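Local coordinates for protein Exo-1,5-alpha-L-arabinofuranobiosidase (Gibberella zeae, PDB 2YDT) that probably hydrolyses alpha-L-arabinofuranosyl linkages, releasing arabinobiose from the ends of 1,5-linked arabinan chains, at residues F57-S62 against E71-K76. Numbering follows the deposited sequence. Where two conformers were deposited one is given.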
loop_
_atom_site.group_PDB
_atom_site.type_symbol
_atom_site.label_atom_id
_atom_site.label_comp_id
_atom_site.label_asym_id
_atom_site.label_seq_id
_atom_site.Cartn_x
_atom_site.Cartn_y
_atom_site.Cartn_z
ATOM N N PHE A 57 3.050 9.046 -12.419
ATOM C CA PHE A 57 3.077 7.632 -12.042
ATOM C C PHE A 57 3.069 6.816 -13.338
ATOM O O PHE A 57 2.038 6.790 -14.051
ATOM C CB PHE A 57 1.863 7.238 -11.203
ATOM C CG PHE A 57 1.771 7.944 -9.870
ATOM C CD1 PHE A 57 2.884 8.122 -9.058
ATOM C CD2 PHE A 57 0.531 8.291 -9.373
ATOM C CE1 PHE A 57 2.766 8.733 -7.792
ATOM C CE2 PHE A 57 0.392 8.881 -8.084
ATOM C CZ PHE A 57 1.543 9.112 -7.317
ATOM N N PRO A 58 4.157 6.064 -13.615
ATOM C CA PRO A 58 4.103 5.154 -14.782
ATOM C C PRO A 58 3.095 3.998 -14.588
ATOM O O PRO A 58 2.881 3.511 -13.462
ATOM C CB PRO A 58 5.526 4.593 -14.861
ATOM C CG PRO A 58 6.362 5.438 -13.943
ATOM C CD PRO A 58 5.436 5.957 -12.896
ATOM N N ILE A 59 2.467 3.562 -15.675
ATOM C CA ILE A 59 1.593 2.394 -15.652
ATOM C C ILE A 59 2.130 1.356 -16.600
ATOM O O ILE A 59 2.168 1.583 -17.820
ATOM C CB ILE A 59 0.140 2.784 -16.031
ATOM C CG1 ILE A 59 -0.382 3.808 -15.007
ATOM C CG2 ILE A 59 -0.792 1.513 -16.100
ATOM C CD1 ILE A 59 -0.711 3.239 -13.593
ATOM N N VAL A 60 2.537 0.226 -16.027
ATOM C CA VAL A 60 2.974 -0.947 -16.803
ATOM C C VAL A 60 1.906 -2.020 -16.811
ATOM O O VAL A 60 1.076 -2.121 -15.913
ATOM C CB VAL A 60 4.315 -1.523 -16.311
ATOM C CG1 VAL A 60 5.437 -0.526 -16.578
ATOM C CG2 VAL A 60 4.253 -1.887 -14.829
ATOM N N LYS A 61 1.894 -2.802 -17.880
ATOM C CA LYS A 61 0.885 -3.851 -18.051
ATOM C C LYS A 61 1.584 -5.176 -18.372
ATOM O O LYS A 61 2.551 -5.187 -19.157
ATOM C CB LYS A 61 -0.022 -3.488 -19.218
ATOM C CG LYS A 61 -1.004 -4.606 -19.608
ATOM C CD LYS A 61 -2.018 -4.072 -20.593
ATOM C CE LYS A 61 -2.883 -5.172 -21.139
ATOM N NZ LYS A 61 -3.988 -4.652 -21.974
ATOM N N SER A 62 1.083 -6.259 -17.775
ATOM C CA SER A 62 1.521 -7.615 -18.121
ATOM C C SER A 62 0.309 -8.458 -18.485
ATOM O O SER A 62 -0.691 -8.462 -17.774
ATOM C CB SER A 62 2.235 -8.264 -16.958
ATOM O OG SER A 62 2.542 -9.645 -17.252
ATOM N N GLU A 71 5.207 -0.444 -20.553
ATOM C CA GLU A 71 4.509 0.745 -20.137
ATOM C C GLU A 71 3.432 1.049 -21.155
ATOM O O GLU A 71 3.685 1.066 -22.371
ATOM C CB GLU A 71 5.467 1.939 -20.017
ATOM C CG GLU A 71 4.719 3.206 -19.600
ATOM C CD GLU A 71 5.592 4.375 -19.398
ATOM O OE1 GLU A 71 5.366 5.396 -20.086
ATOM O OE2 GLU A 71 6.490 4.296 -18.552
ATOM N N ILE A 72 2.233 1.295 -20.673
ATOM C CA ILE A 72 1.104 1.631 -21.517
ATOM C C ILE A 72 0.591 3.061 -21.370
ATOM O O ILE A 72 -0.054 3.596 -22.274
ATOM C CB ILE A 72 -0.063 0.607 -21.350
ATOM C CG1 ILE A 72 -0.669 0.580 -19.948
ATOM C CG2 ILE A 72 0.392 -0.786 -21.809
ATOM C CD1 ILE A 72 -2.039 -0.172 -19.883
ATOM N N SER A 73 0.896 3.698 -20.245
ATOM C CA SER A 73 0.434 5.043 -19.981
ATOM C C SER A 73 1.162 5.646 -18.787
ATOM O O SER A 73 1.991 4.972 -18.120
ATOM C CB SER A 73 -1.079 5.071 -19.707
ATOM O OG SER A 73 -1.433 4.386 -18.486
ATOM N N LYS A 74 0.817 6.897 -18.526
ATOM C CA LYS A 74 1.298 7.659 -17.388
ATOM C C LYS A 74 0.123 8.375 -16.743
ATOM O O LYS A 74 -0.691 8.982 -17.427
ATOM C CB LYS A 74 2.323 8.710 -17.827
ATOM C CG LYS A 74 3.536 8.150 -18.596
ATOM C CD LYS A 74 4.448 9.293 -19.007
ATOM C CE LYS A 74 5.628 8.858 -19.841
ATOM N NZ LYS A 74 6.130 10.040 -20.594
ATOM N N VAL A 75 0.026 8.292 -15.415
ATOM C CA VAL A 75 -0.927 9.079 -14.672
ATOM C C VAL A 75 -0.231 10.405 -14.339
ATOM O O VAL A 75 0.774 10.458 -13.620
ATOM C CB VAL A 75 -1.415 8.399 -13.377
ATOM C CG1 VAL A 75 -2.728 9.109 -12.902
ATOM C CG2 VAL A 75 -1.652 6.933 -13.581
ATOM N N LYS A 76 -0.766 11.497 -14.877
ATOM C CA LYS A 76 -0.204 12.842 -14.708
ATOM C C LYS A 76 -1.105 13.761 -13.890
ATOM O O LYS A 76 -2.349 13.625 -13.919
ATOM C CB LYS A 76 0.051 13.504 -16.078
ATOM C CG LYS A 76 1.035 12.762 -16.941
ATOM C CD LYS A 76 1.378 13.561 -18.199
ATOM C CE LYS A 76 2.294 12.802 -19.107
ATOM N NZ LYS A 76 2.609 13.578 -20.396
#
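Ile59 O takes two backbone N-H groups from the facing strand, Ile72 N at 2.9 Å and, weakly, Ser73 N at 3.5 Å: two residues, Ile72 and Ser73, stand opposite the single Ile59, a classic beta bulge. The stronger donor, Ile72 N, lies nearly in line with the carbonyl (C=O...N 164°). Beyond the bulge the antiparallel pairing is regular, with Ile59 N bound to Ser73 O and Phe57 and Val75 exchanging two backbone bonds. Ile72 has CG1 between its backbone N and carbonyl carbon (chi1 64°), and this branch meets Ile59 CG2 at 4.0 Å, while Ile72 CG2 lies 3.8 Å from Lys61 CB. The extended Lys61 chain carries NZ on to Tyr131. Ser73 OG presses against Ile59 CB at 3.3 Å, yet its hydrogen bonds go to Gly130 and Trp133. On the same face Val75 CG2 touches Ile59 CG1 at 3.7 Å, and Phe57 and Ile59 continue onto strand 87-92. On the other face the extended Glu71 chain passes Ile59 O, and its OE2 ends 3.8 Å from Pro58 CB. Strand 70-75 is the edge of a four-stranded antiparallel sheet, with 57-62 its inner neighbour, consistent with one blade of a sialidase-like beta-propeller. The chemistry thus joins a bulged, backbone-bonded edge to an apolar interface with the next sheet, where Gly130 O and Trp133 NE1 satisfy Ser73 OG.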